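Local coordinates for rhamnosidase B (Bacillus sp., PDB 2OKX), which hydrolyses terminal alpha-L-rhamnose residues from alpha-L-rhamnosides, as an inverting glycoside hydrolase of family 78, at residues A[128-133]-A[173-178]; A[838-843]-A[855-860]. All coordinates share one frame; numbering follows the deposited sequence.

Interaction 1 (A[128-133]-A[173-178])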
loop_
_atom_site.group_PDB
_atom_site.type_symbol
_atom_site.label_atom_id
_atom_site.label_comp_id
_atom_site.label_asym_id
_atom_site.label_seq_id
_atom_site.Cartn_x
_atom_site.Cartn_y
_atom_site.Cartn_z
ATOM N N ALA A 128 -9.112 20.550 30.049
ATOM C CA ALA A 128 -8.071 20.572 31.071
ATOM C C ALA A 128 -6.725 20.112 30.519
ATOM O O ALA A 128 -5.673 20.440 31.072
ATOM C CB ALA A 128 -8.477 19.700 32.250
ATOM N N TRP A 129 -6.760 19.351 29.429
ATOM C CA TRP A 129 -5.538 18.857 28.805
ATOM C C TRP A 129 -4.775 19.984 28.123
ATOM O O TRP A 129 -5.351 21.014 27.771
ATOM C CB TRP A 129 -5.870 17.769 27.780
ATOM C CG TRP A 129 -6.221 16.447 28.390
ATOM C CD1 TRP A 129 -7.102 16.218 29.407
ATOM C CD2 TRP A 129 -5.721 15.163 27.995
ATOM N NE1 TRP A 129 -7.183 14.871 29.672
ATOM C CE2 TRP A 129 -6.346 14.200 28.820
ATOM C CE3 TRP A 129 -4.806 14.732 27.025
ATOM C CZ2 TRP A 129 -6.086 12.828 28.701
ATOM C CZ3 TRP A 129 -4.548 13.368 26.907
ATOM C CH2 TRP A 129 -5.187 12.435 27.743
ATOM N N ARG A 130 -3.476 19.778 27.940
ATOM C CA ARG A 130 -2.603 20.757 27.300
ATOM C C ARG A 130 -2.286 20.280 25.887
ATOM O O ARG A 130 -2.283 19.074 25.621
ATOM C CB ARG A 130 -1.298 20.883 28.082
ATOM C CG ARG A 130 -1.467 21.197 29.557
ATOM C CD ARG A 130 -1.613 22.684 29.793
ATOM N NE ARG A 130 -1.513 23.009 31.212
ATOM C CZ ARG A 130 -1.311 24.236 31.683
ATOM N NH1 ARG A 130 -1.186 25.257 30.846
ATOM N NH2 ARG A 130 -1.224 24.439 32.990
ATOM N N THR A 131 -2.008 21.220 24.989
ATOM C CA THR A 131 -1.687 20.875 23.610
ATOM C C THR A 131 -0.845 21.931 22.904
ATOM O O THR A 131 -0.983 23.130 23.154
ATOM C CB THR A 131 -2.967 20.640 22.779
ATOM O OG1 THR A 131 -2.609 20.281 21.439
ATOM C CG2 THR A 131 -3.825 21.898 22.747
ATOM N N GLU A 132 0.033 21.462 22.023
ATOM C CA GLU A 132 0.920 22.310 21.229
ATOM C C GLU A 132 1.365 21.487 20.022
ATOM O O GLU A 132 1.428 20.259 20.097
ATOM C CB GLU A 132 2.167 22.716 22.028
ATOM C CG GLU A 132 1.935 23.704 23.166
ATOM C CD GLU A 132 1.545 25.094 22.687
ATOM O OE1 GLU A 132 2.281 25.667 21.853
ATOM O OE2 GLU A 132 0.507 25.617 23.152
ATOM N N ARG A 133 1.663 22.150 18.910
ATOM C CA ARG A 133 2.119 21.425 17.734
ATOM C C ARG A 133 3.479 20.832 18.057
ATOM O O ARG A 133 4.213 21.373 18.888
ATOM C CB ARG A 133 2.259 22.357 16.528
ATOM C CG ARG A 133 0.961 22.689 15.821
ATOM C CD ARG A 133 1.260 23.238 14.439
ATOM N NE ARG A 133 2.050 22.287 13.659
ATOM C CZ ARG A 133 2.616 22.562 12.489
ATOM N NH1 ARG A 133 2.485 23.768 11.951
ATOM N NH2 ARG A 133 3.318 21.633 11.861
ATOM N N TRP A 173 2.036 25.591 27.854
ATOM C CA TRP A 173 1.213 25.034 26.787
ATOM C C TRP A 173 -0.223 25.518 26.869
ATOM O O TRP A 173 -0.781 25.654 27.957
ATOM C CB TRP A 173 1.221 23.505 26.858
ATOM C CG TRP A 173 2.467 22.869 26.322
ATOM C CD1 TRP A 173 3.726 23.399 26.310
ATOM C CD2 TRP A 173 2.578 21.557 25.760
ATOM N NE1 TRP A 173 4.615 22.497 25.773
ATOM C CE2 TRP A 173 3.936 21.358 25.428
ATOM C CE3 TRP A 173 1.658 20.530 25.505
ATOM C CZ2 TRP A 173 4.399 20.169 24.852
ATOM C CZ3 TRP A 173 2.121 19.346 24.932
ATOM C CH2 TRP A 173 3.480 19.179 24.613
ATOM N N ALA A 174 -0.820 25.766 25.709
ATOM C CA ALA A 174 -2.200 26.216 25.644
ATOM C C ALA A 174 -3.104 25.070 26.078
ATOM O O ALA A 174 -2.693 23.907 26.073
ATOM C CB ALA A 174 -2.543 26.642 24.223
ATOM N N GLN A 175 -4.331 25.402 26.465
ATOM C CA GLN A 175 -5.294 24.396 26.880
ATOM C C GLN A 175 -5.957 23.851 25.625
ATOM O O GLN A 175 -6.091 24.564 24.631
ATOM C CB GLN A 175 -6.360 25.012 27.790
ATOM C CG GLN A 175 -5.822 25.588 29.089
ATOM C CD GLN A 175 -5.104 24.553 29.928
ATOM O OE1 GLN A 175 -5.649 23.487 30.215
ATOM N NE2 GLN A 175 -3.877 24.861 30.329
ATOM N N ALA A 176 -6.365 22.588 25.666
ATOM C CA ALA A 176 -7.018 21.970 24.520
ATOM C C ALA A 176 -8.443 22.495 24.405
ATOM O O ALA A 176 -9.027 22.935 25.391
ATOM C CB ALA A 176 -7.027 20.454 24.676
ATOM N N ARG A 177 -8.995 22.447 23.197
ATOM C CA ARG A 177 -10.353 22.919 22.954
ATOM C C ARG A 177 -11.275 21.729 22.722
ATOM O O ARG A 177 -10.999 20.881 21.876
ATOM C CB ARG A 177 -10.377 23.830 21.724
ATOM C CG ARG A 177 -9.301 24.907 21.725
ATOM C CD ARG A 177 -9.343 25.745 20.450
ATOM N NE ARG A 177 -8.259 26.726 20.406
ATOM C CZ ARG A 177 -8.108 27.639 19.449
ATOM N NH1 ARG A 177 -7.088 28.488 19.495
ATOM N NH2 ARG A 177 -8.974 27.708 18.448
ATOM N N SER A 178 -12.367 21.661 23.474
ATOM C CA SER A 178 -13.317 20.567 23.321
ATOM C C SER A 178 -14.093 20.724 22.019
ATOM O O SER A 178 -14.479 21.829 21.649
ATOM C CB SER A 178 -14.293 20.540 24.497
ATOM O OG SER A 178 -15.273 19.533 24.313
#

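Interaction 2 (A[838-843]-A[855-860])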
loop_
_atom_site.group_PDB
_atom_site.type_symbol
_atom_site.label_atom_id
_atom_site.label_comp_id
_atom_site.label_asym_id
_atom_site.label_seq_id
_atom_site.Cartn_x
_atom_site.Cartn_y
_atom_site.Cartn_z
ATOM N N THR A 838 10.730 -11.142 -1.536
ATOM C CA THR A 838 9.272 -11.059 -1.535
ATOM C C THR A 838 8.798 -11.268 -2.974
ATOM O O THR A 838 9.597 -11.207 -3.909
ATOM C CB THR A 838 8.771 -9.678 -1.020
ATOM O OG1 THR A 838 9.406 -8.626 -1.757
ATOM C CG2 THR A 838 9.092 -9.510 0.457
ATOM N N CYS A 839 7.500 -11.508 -3.153
ATOM C CA CYS A 839 6.935 -11.748 -4.477
ATOM C C CYS A 839 6.553 -10.481 -5.231
ATOM O O CYS A 839 5.841 -9.616 -4.709
ATOM C CB CYS A 839 5.711 -12.654 -4.357
ATOM S SG CYS A 839 6.089 -14.202 -3.516
ATOM N N TRP A 840 7.013 -10.406 -6.476
ATOM C CA TRP A 840 6.765 -9.257 -7.340
ATOM C C TRP A 840 5.305 -9.042 -7.683
ATOM O O TRP A 840 4.535 -9.989 -7.819
ATOM C CB TRP A 840 7.537 -9.394 -8.655
ATOM C CG TRP A 840 9.020 -9.454 -8.509
ATOM C CD1 TRP A 840 9.756 -9.198 -7.385
ATOM C CD2 TRP A 840 9.958 -9.782 -9.537
ATOM N NE1 TRP A 840 11.098 -9.351 -7.653
ATOM C CE2 TRP A 840 11.248 -9.708 -8.967
ATOM C CE3 TRP A 840 9.833 -10.132 -10.888
ATOM C CZ2 TRP A 840 12.408 -9.974 -9.703
ATOM C CZ3 TRP A 840 10.986 -10.399 -11.619
ATOM C CH2 TRP A 840 12.258 -10.316 -11.021
ATOM N N GLU A 841 4.947 -7.775 -7.854
ATOM C CA GLU A 841 3.592 -7.393 -8.213
ATOM C C GLU A 841 3.265 -7.914 -9.613
ATOM O O GLU A 841 2.167 -8.404 -9.865
ATOM C CB GLU A 841 3.481 -5.866 -8.198
ATOM C CG GLU A 841 2.132 -5.309 -8.608
ATOM C CD GLU A 841 2.153 -3.787 -8.709
ATOM O OE1 GLU A 841 1.069 -3.179 -8.819
ATOM O OE2 GLU A 841 3.259 -3.200 -8.683
ATOM N N MET A 842 4.227 -7.795 -10.520
ATOM C CA MET A 842 4.032 -8.225 -11.899
ATOM C C MET A 842 5.268 -8.915 -12.441
ATOM O O MET A 842 6.332 -8.904 -11.809
ATOM C CB MET A 842 3.729 -7.014 -12.789
ATOM C CG MET A 842 2.532 -6.188 -12.352
ATOM S SD MET A 842 2.471 -4.599 -13.220
ATOM C CE MET A 842 3.841 -3.757 -12.406
ATOM N N TYR A 843 5.120 -9.510 -13.622
ATOM C CA TYR A 843 6.224 -10.183 -14.289
ATOM C C TYR A 843 6.939 -9.184 -15.188
ATOM O O TYR A 843 6.361 -8.173 -15.590
ATOM C CB TYR A 843 5.707 -11.350 -15.134
ATOM C CG TYR A 843 5.233 -12.528 -14.320
ATOM C CD1 TYR A 843 4.009 -13.141 -14.591
ATOM C CD2 TYR A 843 6.012 -13.036 -13.280
ATOM C CE1 TYR A 843 3.571 -14.231 -13.844
ATOM C CE2 TYR A 843 5.585 -14.126 -12.529
ATOM C CZ TYR A 843 4.362 -14.718 -12.816
ATOM O OH TYR A 843 3.933 -15.791 -12.068
ATOM N N MET A 855 11.704 -2.003 -16.180
ATOM C CA MET A 855 11.621 -2.397 -14.779
ATOM C C MET A 855 11.110 -3.823 -14.666
ATOM O O MET A 855 10.227 -4.237 -15.420
ATOM C CB MET A 855 10.672 -1.475 -14.013
ATOM C CG MET A 855 11.084 -0.022 -13.996
ATOM S SD MET A 855 9.877 0.960 -13.111
ATOM C CE MET A 855 10.915 2.353 -12.552
ATOM N N LEU A 856 11.662 -4.571 -13.717
ATOM C CA LEU A 856 11.234 -5.946 -13.509
ATOM C C LEU A 856 9.770 -5.944 -13.081
ATOM O O LEU A 856 8.992 -6.818 -13.471
ATOM C CB LEU A 856 12.099 -6.608 -12.425
ATOM C CG LEU A 856 13.576 -6.806 -12.783
ATOM C CD1 LEU A 856 14.384 -7.202 -11.545
ATOM C CD2 LEU A 856 13.687 -7.873 -13.868
ATOM N N THR A 857 9.406 -4.940 -12.287
ATOM C CA THR A 857 8.056 -4.798 -11.751
ATOM C C THR A 857 8.005 -3.449 -11.034
ATOM O O THR A 857 9.049 -2.832 -10.808
ATOM C CB THR A 857 7.770 -5.921 -10.720
ATOM O OG1 THR A 857 6.457 -5.766 -10.164
ATOM C CG2 THR A 857 8.798 -5.869 -9.595
ATOM N N ARG A 858 6.811 -2.977 -10.688
ATOM C CA ARG A 858 6.714 -1.712 -9.956
ATOM C C ARG A 858 7.013 -2.066 -8.502
ATOM O O ARG A 858 8.108 -1.814 -7.996
ATOM C CB ARG A 858 5.308 -1.110 -10.059
ATOM C CG ARG A 858 5.165 0.176 -9.234
ATOM C CD ARG A 858 3.723 0.652 -9.092
ATOM N NE ARG A 858 2.865 -0.314 -8.406
ATOM C CZ ARG A 858 1.898 0.023 -7.556
ATOM N NH1 ARG A 858 1.672 1.303 -7.278
ATOM N NH2 ARG A 858 1.139 -0.916 -6.997
ATOM N N SER A 859 6.029 -2.667 -7.842
ATOM C CA SER A 859 6.175 -3.104 -6.459
ATOM C C SER A 859 6.850 -4.476 -6.432
ATOM O O SER A 859 6.496 -5.370 -7.208
ATOM C CB SER A 859 4.805 -3.206 -5.798
ATOM O OG SER A 859 4.872 -3.984 -4.617
ATOM N N HIS A 860 7.823 -4.642 -5.540
ATOM C CA HIS A 860 8.532 -5.909 -5.422
ATOM C C HIS A 860 7.949 -6.784 -4.320
ATOM O O HIS A 860 8.449 -7.879 -4.064
ATOM C CB HIS A 860 10.019 -5.658 -5.147
ATOM C CG HIS A 860 10.770 -5.147 -6.335
ATOM N ND1 HIS A 860 11.734 -5.890 -6.982
ATOM C CD2 HIS A 860 10.666 -3.985 -7.024
ATOM C CE1 HIS A 860 12.187 -5.209 -8.020
ATOM N NE2 HIS A 860 11.555 -4.051 -8.068
HETATM O O HOH W 1 12.867 -8.039 -5.621
#

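Interaction 1 (A[128-133]-A[173-178])
Glu-132 bends at its second torsion (chi2 -68°) and folds across Trp-173, while a bend in Arg-130 (chi2 -85°) carries its guanidinium to the carbonyl of the same tryptophan. Both side chains lie beside a short antiparallel pairing within the seven-stranded antiparallel sheet of the N-terminal beta domain. Arg-130 and Gln-175 form the non-hydrogen-bonded pair, with CA atoms 4.5 Å apart, and backbone bonds flank them, Ala-176 N to Trp-129 O (2.8 Å) and Thr-131 N to Ala-174 O (3.0 Å). Beyond Ala-174 the carboxylate takes over: Ala-174 N donates to Glu-132 OE2 at 2.9 Å, nearly straight (171° at the hydrogen), reaching the oxygen on its anti side. The methylene next to that carboxylate sits over the face of the indole, offset toward its rim, with Glu-132 CG 3.4 Å from the centroid of the five-membered ring of Trp-173, a CH-pi contact. Arg-130 NH1 meets Trp-173 O at 2.9 Å, within both the guanidinium and the carbonyl plane. An alanine in place of Arg-130 removes this charged donor and would probably leave Trp-173 O without its guanidinium mate. Strand 22-31 covers the other edge of 130-133, and Thr-131 OG1 turns to Cys-25 O and Arg-24. The methyl of the same threonine, CG2, rests 3.7 Å from Ala-176 CA.

Interaction 2 (A[838-843]-A[855-860])
A buried contact, part salt bridge and part aromatic packing, joins Glu-841 and Trp-840 to Arg-858, Thr-857 and His-860, two stretches of the loop between helices 817-833 and 868-876. Glu-841, with CG anti to the backbone N (chi1 178°), reaches Arg-858 side-on. Arg-858 NE donates to Glu-841 OE2 at 2.9 Å on its syn lone pair, whereas Arg-858 NH2 meets Glu-841 OE1 (2.9 Å) from above the carboxylate plane. OE2 also accepts from Ser-859 N, nearly along its C-O bond. This loop belongs to the (alpha/alpha)6 barrel of the six-hairpin glycosidases; Arg-858 has a second carboxylate partner in Glu-572, and a glycerol beside it, probably from the crystallisation liquor, may mark a pocket. Thr-857 OG1 accepts from Met-842 N at 3.0 Å and donates to Ser-859 O, to which Glu-841 N donates from the opposite face, while Thr-857 CG2 sits 4.1 Å from the centroid of the Trp-840 five-membered ring. His-860 turns its edge to the Trp-840 face, planes 73° apart; one water bridges Trp-840 NE1 and His-860 ND1, and His-860 NE2 is hydrogen-bonded to Gln-477. Arg-858 N, buried without a polar partner, is approached by Met-842 CE at 3.5 Å.

Overall arrangement
From the N terminus, strands 9-12 and 22-31 come first and later sit beside the two strands of interaction 1. That contact closes a loop of 39 residues, largely irregular, by bringing strand 174-181 back between strands 9-12 and 130-133 of the N-terminal sheet. Further beta domains and then most of the helices of the (alpha/alpha)6 barrel follow before interaction 2 opens beyond helix 817-833. It closes a much shorter loop, 11 residues, and ends ahead of helix 868-876, with Gln-477 and Glu-469 of a beta region holding His-860. The contacts run in series, neither nesting nor crossing. The centres of interaction 1 and interaction 2 are about 46 Å apart, and the nearest atoms of interaction 1 and interaction 2 about 28 Å.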